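Local coordinates for protein soluble inorganic pyrophosphatase (PDB 5WRT) that probably hydrolyses inorganic pyrophosphate to phosphate with the help of magnesium ions, at residues A[30-36]-A[222-228]; A[44-48]-A[218-222]; A[51-55]-A[128-134]; A[170-174]-A[211-215]. All blocks are in the same frame, centred on the assembly; numbering follows the deposited sequence.

Contact 1: A[30-36]-A[222-228]; sequences WHDIPLF and YRAHEHY
Y228 drives the edge of its ring against the face of W30, an edge-to-face pair whose centroids (Y228 ring and five-membered ring of W30) lie 5.1 Å apart with the planes at 63°. The closest touch, CD1 of Y228 with CZ2 of W30, is 3.7 Å. Because CG of Y228 is anti to the backbone N (chi1 176°), the ring reaches well out from helix 214-232, far enough for its hydroxyl to meet the loop. There OH lies at the edge of the H31 ring, near its plane, and forms a short 2.5 Å hydrogen bond with ND1; either atom could be the donor. A water adds a second grip, donating to the carbonyl O of H31 while hydrogen-bonding to the same phenol oxygen. NE1 of W30 is hydrogen-bonded to the carbonyl O of T99, which holds the indole in place. One helical turn earlier, H225 offers a ring face to a methyl group: CD2 of L35 stands 3.7 Å from the ring centroid in a CH-pi contact. F36 turns an edge toward the face of H225, its plane nearly perpendicular at 87°, and its CZ meets CE1 of Y222 at 3.7 Å, edge against edge. ND1 of H225 is held by the carbonyl O of Q98. Y222, H225 and Y228, three residues apart along the helix, thus meet the loop in turn. W30, H31 and Y228 form an aromatic cluster, here joining the loop before strand 47-53 to helix 214-232 of the pyrophosphatase domain.

Contact 2: A[44-48]-A[218-222]; sequences PLLFN and ERVVY
Helix 214-232 lies across the start of strand 47-53, a piece of the highly twisted beta barrel that forms the core of family I pyrophosphatases, and this contact is part of the packing between the two. F47 provides most of the strand's share. CG of its side chain is anti to the carbonyl carbon (chi1 -55°), and the ring reaches toward the helix, where CE2 and CD2 both lie about as near to one methyl of V221; CE2 to CG1 of V221 measures 3.6 Å. That methyl approaches the ring obliquely. CE1 of Y222 comes to the edge of the same ring, 4.3 Å from CE2 of F47, and CG of E218 grazes CZ of F47 more loosely at 4.4 Å. L45, two residues earlier, meets the helix nearer the surface. Its CD2 touches both the phenol oxygen and the carboxylate carbon, 3.1 Å from OH of Y222, a short non-bonded contact, and 4.2 Å from CD of E218. L45 and Y222 reach for each other from opposite directions. Within the helix, the carbonyl O of E218 lies over the rim of the Y222 ring on one face. V221 also packs on L121 and F47 on V141, so the packing continues onto strands 115-125 and 136-149, while Y222 also touches R40. No hydrogen bond crosses between 44-48 and 218-222. The adhesion here therefore comes from apolar burial and shape fit, with the phenol oxygen of Y222 and the carboxylate carbon of E218 touching a leucine methyl at the partly exposed margin.

Contact 3: A[51-55]-A[128-134]; sequences VEIPK and SEVLPVG
Peptide groups, not aromatic rings, are the flat elements where V51 faces G134: the amide N of G134 donates to the carbonyl O of V51 over 2.8 Å. The bond is fairly straight, 153° at the hydrogen, and the donor arrives nearly in line with the C=O, at 163°. Of the two V51 methyls, CG1 rests on the carbonyl O of P132 at 3.4 Å, whereas CG2 lies 3.8 Å from CD1 of L131. Next in the strand, E52 and I53 both face Y93, a classic beta bulge in strand 47-53. E52, whose CB points away from the loop, binds magnesium in another structure of this protein; here its side chain lies about 4 Å from a bound magnesium ion, with OE2 held by the amide of M63. P54 returns to the loop: its CB meets the carbonyl O of L131 at 3.1 Å, and its CG touches CG2 of V133 at 3.5 Å. K55 then runs its methylenes beside the loop, CD lying 3.6 Å from the carbonyl O of S128 and near CG2 of V130. The chain bends at chi4 (77°), bringing NZ to the carbonyl O of Y90; L196 of the second subunit packs on K55.

Contact 4: A[170-174]-A[211-215]; sequences LNSVA and ALPAA
V173 aims its CB at segment 211-215, and both branches beyond it find partners there. CG1, anti to the backbone N (chi1 176°), meets CB of A211 at 3.9 Å. The other methyl, CG2, stands equally near that alanine carbon but leans on the backbone as well, 3.5 Å from the carbonyl O of L212. A second carbonyl, O of A211, is 3.8 Å from CG2 of V173. The two valine methyls thus both rest on the alanine methyl, and CG2 also rests on the backbone carbonyls. At the next position back, OG of S172 lies 3.5 Å from the amide N of A214 without bonding to it, and 3.9 Å from CB of the same residue. That CB in turn presses on the carbonyl O of N171 at 3.4 Å; A214 is the one buried residue among those that touch in this surface contact. The touching parts run nearly antiparallel, their directions 166° apart. Polar ties lie outside the pair: NZ of K140 is hydrogen-bonded to OD1 of N171 and to the carbonyl O of L170, and OD2 of D175 accepts the amide of N171. S172 and P213 each occupy the N-cap position of a helix, although the serine side chain makes no capping bond. The arrangement is one of two helix starts side by side, joining the beginning of helix 173-179 to the junction where strand 204-212 of the barrel sheet gives way to helix 214-232.

In the fold
Contact 1 closes the longest chain loop, contact 2 falls within it, and contacts 3 and 4 follow in series inside both. Helix 214-232 serves contacts 1, 2 and 4: its beginning meets 170-174, and successive turns then meet 44-48 and 30-36. Contacts 1 and 2 have centres about 10 Å apart, share Y222, and touch through F36 and F47 and a probable hydrogen bond from N48 N to L35 O. The centre of contact 4 is about 12 Å from that of contact 2. Strand 47-53 carries contacts 2 and 3, centres about 19 Å apart, and so links the helix-covered side of the barrel to E52, a magnesium ligand in another structure of this protein.

Contact 1: A[30-36]-A[222-228]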
loop_
_atom_site.group_PDB
_atom_site.type_symbol
_atom_site.label_atom_id
_atom_site.label_comp_id
_atom_site.label_asym_id
_atom_site.label_seq_id
_atom_site.Cartn_x
_atom_site.Cartn_y
_atom_site.Cartn_z
ATOM N N TRP A 30 -13.255 21.651 -12.254
ATOM C CA TRP A 30 -12.583 22.432 -11.224
ATOM C C TRP A 30 -13.210 23.808 -11.042
ATOM O O TRP A 30 -13.361 24.272 -9.907
ATOM C CB TRP A 30 -11.095 22.586 -11.557
ATOM C CG TRP A 30 -10.299 23.215 -10.447
ATOM C CD1 TRP A 30 -10.461 23.012 -9.106
ATOM C CD2 TRP A 30 -9.218 24.150 -10.581
ATOM N NE1 TRP A 30 -9.550 23.758 -8.399
ATOM C CE2 TRP A 30 -8.775 24.466 -9.281
ATOM C CE3 TRP A 30 -8.581 24.748 -11.674
ATOM C CZ2 TRP A 30 -7.726 25.354 -9.044
ATOM C CZ3 TRP A 30 -7.539 25.629 -11.437
ATOM C CH2 TRP A 30 -7.123 25.923 -10.131
ATOM N N HIS A 31 -13.579 24.468 -12.139
ATOM C CA HIS A 31 -14.057 25.844 -12.082
ATOM C C HIS A 31 -15.573 25.953 -11.956
ATOM O O HIS A 31 -16.060 26.795 -11.193
ATOM C CB HIS A 31 -13.615 26.618 -13.326
ATOM C CG HIS A 31 -12.135 26.766 -13.461
ATOM N ND1 HIS A 31 -11.373 27.490 -12.570
ATOM C CD2 HIS A 31 -11.277 26.296 -14.396
ATOM C CE1 HIS A 31 -10.108 27.451 -12.944
ATOM N NE2 HIS A 31 -10.022 26.732 -14.049
ATOM N N ASP A 32 -16.339 25.141 -12.685
ATOM C CA ASP A 32 -17.761 25.414 -12.827
ATOM C C ASP A 32 -18.660 24.486 -12.024
ATOM O O ASP A 32 -19.871 24.713 -11.987
ATOM C CB ASP A 32 -18.163 25.334 -14.303
ATOM C CG ASP A 32 -17.154 25.987 -15.230
ATOM O OD1 ASP A 32 -16.742 27.141 -14.988
ATOM O OD2 ASP A 32 -16.747 25.312 -16.208
ATOM N N ILE A 33 -18.110 23.466 -11.373
ATOM C CA ILE A 33 -18.898 22.625 -10.467
ATOM C C ILE A 33 -18.906 23.258 -9.083
ATOM O O ILE A 33 -17.835 23.567 -8.544
ATOM C CB ILE A 33 -18.366 21.188 -10.428
ATOM C CG1 ILE A 33 -18.602 20.513 -11.776
ATOM C CG2 ILE A 33 -19.039 20.394 -9.316
ATOM C CD1 ILE A 33 -18.326 19.039 -11.774
ATOM N N PRO A 34 -20.073 23.477 -8.479
ATOM C CA PRO A 34 -20.100 24.058 -7.135
ATOM C C PRO A 34 -19.495 23.106 -6.117
ATOM O O PRO A 34 -19.685 21.889 -6.187
ATOM C CB PRO A 34 -21.595 24.286 -6.876
ATOM C CG PRO A 34 -22.280 23.302 -7.760
ATOM C CD PRO A 34 -21.426 23.198 -8.992
ATOM N N LEU A 35 -18.737 23.673 -5.176
ATOM C CA LEU A 35 -18.162 22.859 -4.112
ATOM C C LEU A 35 -19.249 22.281 -3.212
ATOM O O LEU A 35 -19.150 21.130 -2.773
ATOM C CB LEU A 35 -17.171 23.685 -3.294
ATOM C CG LEU A 35 -16.601 22.996 -2.052
ATOM C CD1 LEU A 35 -15.890 21.706 -2.433
ATOM C CD2 LEU A 35 -15.668 23.926 -1.296
ATOM N N PHE A 36 -20.295 23.060 -2.938
ATOM C CA PHE A 36 -21.416 22.616 -2.114
ATOM C C PHE A 36 -22.626 22.343 -2.997
ATOM O O PHE A 36 -23.288 23.289 -3.451
ATOM C CB PHE A 36 -21.759 23.655 -1.044
ATOM C CG PHE A 36 -20.601 24.031 -0.165
ATOM C CD1 PHE A 36 -20.188 23.188 0.853
ATOM C CD2 PHE A 36 -19.936 25.232 -0.345
ATOM C CE1 PHE A 36 -19.127 23.532 1.669
ATOM C CE2 PHE A 36 -18.875 25.581 0.468
ATOM C CZ PHE A 36 -18.471 24.729 1.476
ATOM N N TYR A 222 -12.671 24.375 3.654
ATOM C CA TYR A 222 -13.041 25.789 3.606
ATOM C C TYR A 222 -11.847 26.659 3.234
ATOM O O TYR A 222 -11.940 27.514 2.346
ATOM C CB TYR A 222 -13.608 26.248 4.950
ATOM C CG TYR A 222 -14.889 25.584 5.394
ATOM C CD1 TYR A 222 -15.892 25.266 4.486
ATOM C CD2 TYR A 222 -15.111 25.312 6.738
ATOM C CE1 TYR A 222 -17.070 24.671 4.906
ATOM C CE2 TYR A 222 -16.278 24.724 7.165
ATOM C CZ TYR A 222 -17.253 24.404 6.249
ATOM O OH TYR A 222 -18.413 23.817 6.693
ATOM N N ARG A 223 -10.719 26.464 3.920
ATOM C CA ARG A 223 -9.547 27.297 3.672
ATOM C C ARG A 223 -9.069 27.171 2.230
ATOM O O ARG A 223 -8.745 28.178 1.589
ATOM C CB ARG A 223 -8.426 26.932 4.643
ATOM C CG ARG A 223 -7.235 27.874 4.580
ATOM C CD ARG A 223 -6.237 27.586 5.687
ATOM N NE ARG A 223 -5.801 26.192 5.683
ATOM C CZ ARG A 223 -5.988 25.349 6.693
ATOM N NH1 ARG A 223 -6.605 25.759 7.794
ATOM N NH2 ARG A 223 -5.559 24.097 6.603
ATOM N N ALA A 224 -9.026 25.946 1.701
ATOM C CA ALA A 224 -8.655 25.761 0.303
ATOM C C ALA A 224 -9.687 26.375 -0.631
ATOM O O ALA A 224 -9.332 26.866 -1.710
ATOM C CB ALA A 224 -8.473 24.274 -0.005
ATOM N N HIS A 225 -10.961 26.357 -0.235
ATOM C CA HIS A 225 -11.997 27.011 -1.025
ATOM C C HIS A 225 -11.764 28.515 -1.089
ATOM O O HIS A 225 -11.947 29.136 -2.143
ATOM C CB HIS A 225 -13.373 26.694 -0.438
ATOM C CG HIS A 225 -14.519 27.198 -1.259
ATOM N ND1 HIS A 225 -14.628 26.960 -2.612
ATOM C CD2 HIS A 225 -15.619 27.908 -0.913
ATOM C CE1 HIS A 225 -15.739 27.512 -3.067
ATOM N NE2 HIS A 225 -16.360 28.093 -2.056
ATOM N N GLU A 226 -11.349 29.116 0.029
ATOM C CA GLU A 226 -11.114 30.557 0.056
ATOM C C GLU A 226 -9.874 30.934 -0.745
ATOM O O GLU A 226 -9.840 31.996 -1.378
ATOM C CB GLU A 226 -10.988 31.041 1.500
ATOM C CG GLU A 226 -12.295 31.030 2.274
ATOM N N HIS A 227 -8.838 30.092 -0.714
ATOM C CA HIS A 227 -7.676 30.314 -1.572
ATOM C C HIS A 227 -8.083 30.392 -3.039
ATOM O O HIS A 227 -7.623 31.271 -3.777
ATOM C CB HIS A 227 -6.649 29.198 -1.380
ATOM C CG HIS A 227 -5.967 29.207 -0.048
ATOM N ND1 HIS A 227 -5.599 30.370 0.595
ATOM C CD2 HIS A 227 -5.571 28.191 0.754
ATOM C CE1 HIS A 227 -5.011 30.069 1.740
ATOM N NE2 HIS A 227 -4.982 28.753 1.861
ATOM N N TYR A 228 -8.945 29.473 -3.479
ATOM C CA TYR A 228 -9.412 29.492 -4.862
ATOM C C TYR A 228 -10.214 30.754 -5.151
ATOM O O TYR A 228 -9.973 31.445 -6.148
ATOM C CB TYR A 228 -10.246 28.243 -5.154
ATOM C CG TYR A 228 -10.845 28.233 -6.545
ATOM C CD1 TYR A 228 -10.117 27.759 -7.625
ATOM C CD2 TYR A 228 -12.129 28.711 -6.780
ATOM C CE1 TYR A 228 -10.648 27.751 -8.898
ATOM C CE2 TYR A 228 -12.668 28.709 -8.053
ATOM C CZ TYR A 228 -11.923 28.227 -9.108
ATOM O OH TYR A 228 -12.447 28.220 -10.378
HETATM O O HOH W 1 -14.951 29.055 -10.629
#

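Contact 2: A[44-48]-A[218-222]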
loop_
_atom_site.group_PDB
_atom_site.type_symbol
_atom_site.label_atom_id
_atom_site.label_comp_id
_atom_site.label_asym_id
_atom_site.label_seq_id
_atom_site.Cartn_x
_atom_site.Cartn_y
_atom_site.Cartn_z
ATOM N N PRO A 44 -27.159 17.070 6.433
ATOM C CA PRO A 44 -25.706 17.015 6.632
ATOM C C PRO A 44 -24.941 17.755 5.542
ATOM O O PRO A 44 -25.392 17.820 4.399
ATOM C CB PRO A 44 -25.402 15.516 6.589
ATOM C CG PRO A 44 -26.486 14.938 5.761
ATOM C CD PRO A 44 -27.711 15.750 6.082
ATOM N N LEU A 45 -23.800 18.327 5.912
ATOM C CA LEU A 45 -23.019 19.116 4.974
ATOM C C LEU A 45 -22.407 18.218 3.907
ATOM O O LEU A 45 -21.730 17.233 4.218
ATOM C CB LEU A 45 -21.928 19.873 5.724
ATOM C CG LEU A 45 -21.003 20.768 4.908
ATOM C CD1 LEU A 45 -21.771 21.892 4.228
ATOM C CD2 LEU A 45 -19.929 21.314 5.818
ATOM N N LEU A 46 -22.656 18.557 2.646
ATOM C CA LEU A 46 -22.176 17.787 1.510
ATOM C C LEU A 46 -21.192 18.608 0.693
ATOM O O LEU A 46 -21.405 19.804 0.462
ATOM C CB LEU A 46 -23.338 17.337 0.620
ATOM C CG LEU A 46 -24.295 16.315 1.234
ATOM C CD1 LEU A 46 -25.329 15.865 0.214
ATOM C CD2 LEU A 46 -23.520 15.125 1.777
ATOM N N PHE A 47 -20.116 17.962 0.260
ATOM C CA PHE A 47 -19.160 18.541 -0.669
ATOM C C PHE A 47 -19.181 17.696 -1.931
ATOM O O PHE A 47 -19.332 16.473 -1.861
ATOM C CB PHE A 47 -17.729 18.563 -0.110
ATOM C CG PHE A 47 -17.587 19.253 1.218
ATOM C CD1 PHE A 47 -17.978 18.626 2.388
ATOM C CD2 PHE A 47 -17.034 20.522 1.295
ATOM C CE1 PHE A 47 -17.832 19.254 3.609
ATOM C CE2 PHE A 47 -16.888 21.156 2.512
ATOM C CZ PHE A 47 -17.286 20.521 3.672
ATOM N N ASN A 48 -19.021 18.335 -3.083
ATOM C CA ASN A 48 -18.902 17.577 -4.318
ATOM C C ASN A 48 -17.468 17.103 -4.496
ATOM O O ASN A 48 -16.513 17.823 -4.190
ATOM C CB ASN A 48 -19.350 18.406 -5.521
ATOM C CG ASN A 48 -20.785 18.115 -5.924
ATOM O OD1 ASN A 48 -21.271 16.993 -5.764
ATOM N ND2 ASN A 48 -21.463 19.118 -6.463
ATOM N N GLU A 218 -13.339 19.674 7.702
ATOM C CA GLU A 218 -14.211 20.669 7.088
ATOM C C GLU A 218 -13.485 21.998 6.931
ATOM O O GLU A 218 -13.584 22.651 5.886
ATOM C CB GLU A 218 -15.474 20.857 7.930
ATOM C CG GLU A 218 -16.466 19.706 7.882
ATOM C CD GLU A 218 -17.566 19.856 8.921
ATOM O OE1 GLU A 218 -17.594 20.901 9.608
ATOM O OE2 GLU A 218 -18.394 18.931 9.060
ATOM N N ARG A 219 -12.731 22.402 7.958
ATOM C CA ARG A 219 -11.994 23.660 7.895
ATOM C C ARG A 219 -10.870 23.605 6.868
ATOM O O ARG A 219 -10.541 24.629 6.259
ATOM C CB ARG A 219 -11.433 24.013 9.273
ATOM C CG ARG A 219 -12.472 24.519 10.264
ATOM C CD ARG A 219 -11.810 24.975 11.555
ATOM N NE ARG A 219 -11.524 23.866 12.463
ATOM C CZ ARG A 219 -12.408 23.342 13.308
ATOM N NH1 ARG A 219 -13.641 23.828 13.371
ATOM N NH2 ARG A 219 -12.057 22.335 14.096
ATOM N N VAL A 220 -10.264 22.432 6.672
ATOM C CA VAL A 220 -9.262 22.283 5.620
ATOM C C VAL A 220 -9.877 22.583 4.259
ATOM O O VAL A 220 -9.285 23.296 3.439
ATOM C CB VAL A 220 -8.644 20.872 5.668
ATOM C CG1 VAL A 220 -7.908 20.564 4.371
ATOM C CG2 VAL A 220 -7.708 20.737 6.862
ATOM N N VAL A 221 -11.081 22.064 4.005
ATOM C CA VAL A 221 -11.742 22.307 2.727
ATOM C C VAL A 221 -12.130 23.776 2.587
ATOM O O VAL A 221 -11.950 24.376 1.520
ATOM C CB VAL A 221 -12.962 21.381 2.568
ATOM C CG1 VAL A 221 -13.559 21.526 1.175
ATOM C CG2 VAL A 221 -12.570 19.937 2.834
ATOM N N TYR A 222 -12.671 24.375 3.654
ATOM C CA TYR A 222 -13.041 25.789 3.606
ATOM C C TYR A 222 -11.847 26.659 3.234
ATOM O O TYR A 222 -11.940 27.514 2.346
ATOM C CB TYR A 222 -13.608 26.248 4.950
ATOM C CG TYR A 222 -14.889 25.584 5.394
ATOM C CD1 TYR A 222 -15.892 25.266 4.486
ATOM C CD2 TYR A 222 -15.111 25.312 6.738
ATOM C CE1 TYR A 222 -17.070 24.671 4.906
ATOM C CE2 TYR A 222 -16.278 24.724 7.165
ATOM C CZ TYR A 222 -17.253 24.404 6.249
ATOM O OH TYR A 222 -18.413 23.817 6.693
#

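Contact 3: A[51-55]-A[128-134]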
loop_
_atom_site.group_PDB
_atom_site.type_symbol
_atom_site.label_atom_id
_atom_site.label_comp_id
_atom_site.label_asym_id
_atom_site.label_seq_id
_atom_site.Cartn_x
_atom_site.Cartn_y
_atom_site.Cartn_z
ATOM N N VAL A 51 -14.221 12.618 -9.113
ATOM C CA VAL A 51 -13.468 11.370 -9.056
ATOM C C VAL A 51 -12.470 11.359 -10.205
ATOM O O VAL A 51 -12.857 11.418 -11.377
ATOM C CB VAL A 51 -14.405 10.156 -9.124
ATOM C CG1 VAL A 51 -13.604 8.863 -9.076
ATOM C CG2 VAL A 51 -15.422 10.210 -7.994
ATOM N N GLU A 52 -11.183 11.283 -9.870
ATOM C CA GLU A 52 -10.124 11.173 -10.866
ATOM C C GLU A 52 -9.612 9.745 -11.006
ATOM O O GLU A 52 -9.478 9.242 -12.126
ATOM C CB GLU A 52 -8.962 12.111 -10.512
ATOM C CG GLU A 52 -9.307 13.593 -10.568
ATOM C CD GLU A 52 -8.196 14.477 -10.024
ATOM O OE1 GLU A 52 -7.464 14.031 -9.115
ATOM O OE2 GLU A 52 -8.054 15.620 -10.507
ATOM N N ILE A 53 -9.329 9.080 -9.892
ATOM C CA ILE A 53 -8.783 7.726 -9.918
ATOM C C ILE A 53 -9.779 6.778 -9.262
ATOM O O ILE A 53 -10.011 6.864 -8.047
ATOM C CB ILE A 53 -7.411 7.669 -9.228
ATOM C CG1 ILE A 53 -6.390 8.484 -10.026
ATOM C CG2 ILE A 53 -6.951 6.228 -9.071
ATOM C CD1 ILE A 53 -5.067 8.662 -9.325
ATOM N N PRO A 54 -10.385 5.868 -10.019
ATOM C CA PRO A 54 -11.372 4.957 -9.434
ATOM C C PRO A 54 -10.735 3.968 -8.475
ATOM O O PRO A 54 -9.548 3.646 -8.569
ATOM C CB PRO A 54 -11.956 4.231 -10.652
ATOM C CG PRO A 54 -11.636 5.102 -11.808
ATOM C CD PRO A 54 -10.319 5.733 -11.482
ATOM N N LYS A 55 -11.554 3.498 -7.537
ATOM C CA LYS A 55 -11.166 2.425 -6.634
ATOM C C LYS A 55 -10.604 1.242 -7.413
ATOM O O LYS A 55 -11.176 0.818 -8.422
ATOM C CB LYS A 55 -12.384 2.000 -5.809
ATOM C CG LYS A 55 -12.205 0.760 -4.949
ATOM C CD LYS A 55 -13.542 0.354 -4.329
ATOM C CE LYS A 55 -13.358 -0.436 -3.042
ATOM N NZ LYS A 55 -13.010 0.444 -1.887
ATOM N N SER A 128 -17.863 1.517 -0.832
ATOM C CA SER A 128 -17.602 0.212 -1.427
ATOM C C SER A 128 -17.682 0.232 -2.950
ATOM O O SER A 128 -16.949 -0.512 -3.611
ATOM C CB SER A 128 -18.586 -0.819 -0.871
ATOM O OG SER A 128 -18.245 -2.127 -1.291
ATOM N N GLU A 129 -18.542 1.072 -3.518
ATOM C CA GLU A 129 -18.802 1.059 -4.951
ATOM C C GLU A 129 -17.694 1.767 -5.724
ATOM O O GLU A 129 -17.204 2.823 -5.314
ATOM C CB GLU A 129 -20.158 1.710 -5.233
ATOM C CG GLU A 129 -20.294 2.341 -6.610
ATOM C CD GLU A 129 -21.744 2.471 -7.045
ATOM O OE1 GLU A 129 -22.054 3.385 -7.839
ATOM O OE2 GLU A 129 -22.577 1.666 -6.573
ATOM N N VAL A 130 -17.300 1.173 -6.851
ATOM C CA VAL A 130 -16.321 1.783 -7.746
ATOM C C VAL A 130 -16.991 2.900 -8.536
ATOM O O VAL A 130 -18.019 2.686 -9.189
ATOM C CB VAL A 130 -15.711 0.733 -8.687
ATOM C CG1 VAL A 130 -14.638 1.368 -9.559
ATOM C CG2 VAL A 130 -15.136 -0.422 -7.885
ATOM N N LEU A 131 -16.400 4.101 -8.483
ATOM C CA LEU A 131 -16.888 5.290 -9.161
ATOM C C LEU A 131 -16.096 5.540 -10.440
ATOM O O LEU A 131 -14.903 5.235 -10.508
ATOM C CB LEU A 131 -16.779 6.510 -8.242
ATOM C CG LEU A 131 -17.510 6.375 -6.906
ATOM C CD1 LEU A 131 -17.262 7.590 -6.026
ATOM C CD2 LEU A 131 -18.999 6.165 -7.140
ATOM N N PRO A 132 -16.725 6.087 -11.476
ATOM C CA PRO A 132 -16.041 6.234 -12.762
ATOM C C PRO A 132 -15.144 7.462 -12.803
ATOM O O PRO A 132 -15.292 8.408 -12.026
ATOM C CB PRO A 132 -17.202 6.371 -13.751
ATOM C CG PRO A 132 -18.248 7.075 -12.958
ATOM C CD PRO A 132 -18.125 6.542 -11.547
ATOM N N VAL A 133 -14.189 7.426 -13.737
ATOM C CA VAL A 133 -13.369 8.600 -14.007
ATOM C C VAL A 133 -14.269 9.741 -14.452
ATOM O O VAL A 133 -15.081 9.591 -15.374
ATOM C CB VAL A 133 -12.307 8.286 -15.073
ATOM C CG1 VAL A 133 -11.500 9.532 -15.396
ATOM C CG2 VAL A 133 -11.400 7.161 -14.622
ATOM N N GLY A 134 -14.133 10.891 -13.798
ATOM C CA GLY A 134 -14.972 12.029 -14.104
ATOM C C GLY A 134 -16.308 12.056 -13.397
ATOM O O GLY A 134 -17.088 12.989 -13.623
#

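Contact 4: A[170-174]-A[211-215]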
loop_
_atom_site.group_PDB
_atom_site.type_symbol
_atom_site.label_atom_id
_atom_site.label_comp_id
_atom_site.label_asym_id
_atom_site.label_seq_id
_atom_site.Cartn_x
_atom_site.Cartn_y
_atom_site.Cartn_z
ATOM N N LEU A 170 -21.661 7.031 9.423
ATOM C CA LEU A 170 -20.299 7.544 9.484
ATOM C C LEU A 170 -20.335 9.064 9.564
ATOM O O LEU A 170 -20.827 9.724 8.645
ATOM C CB LEU A 170 -19.486 7.091 8.270
ATOM C CG LEU A 170 -19.348 5.582 8.060
ATOM C CD1 LEU A 170 -18.630 5.288 6.751
ATOM C CD2 LEU A 170 -18.622 4.938 9.233
ATOM N N ASN A 171 -19.812 9.617 10.659
ATOM C CA ASN A 171 -19.712 11.063 10.807
ATOM C C ASN A 171 -18.342 11.555 11.252
ATOM O O ASN A 171 -18.096 12.764 11.172
ATOM C CB ASN A 171 -20.768 11.584 11.796
ATOM C CG ASN A 171 -22.175 11.149 11.433
ATOM O OD1 ASN A 171 -22.715 11.562 10.407
ATOM N ND2 ASN A 171 -22.774 10.309 12.269
ATOM N N SER A 172 -17.448 10.679 11.706
ATOM C CA SER A 172 -16.097 11.088 12.065
ATOM C C SER A 172 -15.160 9.890 11.946
ATOM O O SER A 172 -15.580 8.771 11.639
ATOM C CB SER A 172 -16.043 11.699 13.468
ATOM O OG SER A 172 -14.931 12.577 13.582
ATOM N N VAL A 173 -13.873 10.149 12.197
ATOM C CA VAL A 173 -12.847 9.107 12.158
ATOM C C VAL A 173 -13.222 7.938 13.059
ATOM O O VAL A 173 -13.032 6.770 12.697
ATOM C CB VAL A 173 -11.479 9.697 12.547
ATOM C CG1 VAL A 173 -10.424 8.601 12.606
ATOM C CG2 VAL A 173 -11.074 10.790 11.571
ATOM N N ALA A 174 -13.753 8.233 14.249
ATOM C CA ALA A 174 -14.052 7.177 15.211
ATOM C C ALA A 174 -15.050 6.171 14.650
ATOM O O ALA A 174 -14.930 4.965 14.897
ATOM C CB ALA A 174 -14.578 7.790 16.510
ATOM N N ALA A 211 -5.354 11.088 12.219
ATOM C CA ALA A 211 -6.434 11.474 11.320
ATOM C C ALA A 211 -7.237 12.562 12.018
ATOM O O ALA A 211 -7.925 12.297 13.008
ATOM C CB ALA A 211 -7.305 10.272 10.967
ATOM N N LEU A 212 -7.137 13.788 11.516
ATOM C CA LEU A 212 -7.826 14.902 12.140
ATOM C C LEU A 212 -9.339 14.682 12.079
ATOM O O LEU A 212 -9.847 14.074 11.133
ATOM C CB LEU A 212 -7.437 16.206 11.446
ATOM C CG LEU A 212 -6.076 16.766 11.877
ATOM C CD1 LEU A 212 -5.899 18.203 11.417
ATOM C CD2 LEU A 212 -5.867 16.644 13.382
ATOM N N PRO A 213 -10.079 15.151 13.081
ATOM C CA PRO A 213 -11.529 14.919 13.108
ATOM C C PRO A 213 -12.239 15.610 11.952
ATOM O O PRO A 213 -11.691 16.472 11.263
ATOM C CB PRO A 213 -11.968 15.500 14.458
ATOM C CG PRO A 213 -10.725 15.595 15.273
ATOM C CD PRO A 213 -9.591 15.788 14.315
ATOM N N ALA A 214 -13.495 15.199 11.750
ATOM C CA ALA A 214 -14.289 15.696 10.627
ATOM C C ALA A 214 -14.384 17.216 10.635
ATOM O O ALA A 214 -14.307 17.854 9.577
ATOM C CB ALA A 214 -15.683 15.073 10.654
ATOM N N ALA A 215 -14.573 17.814 11.815
ATOM C CA ALA A 215 -14.688 19.267 11.898
ATOM C C ALA A 215 -13.407 19.952 11.438
ATOM O O ALA A 215 -13.457 20.981 10.755
ATOM C CB ALA A 215 -15.037 19.686 13.323
#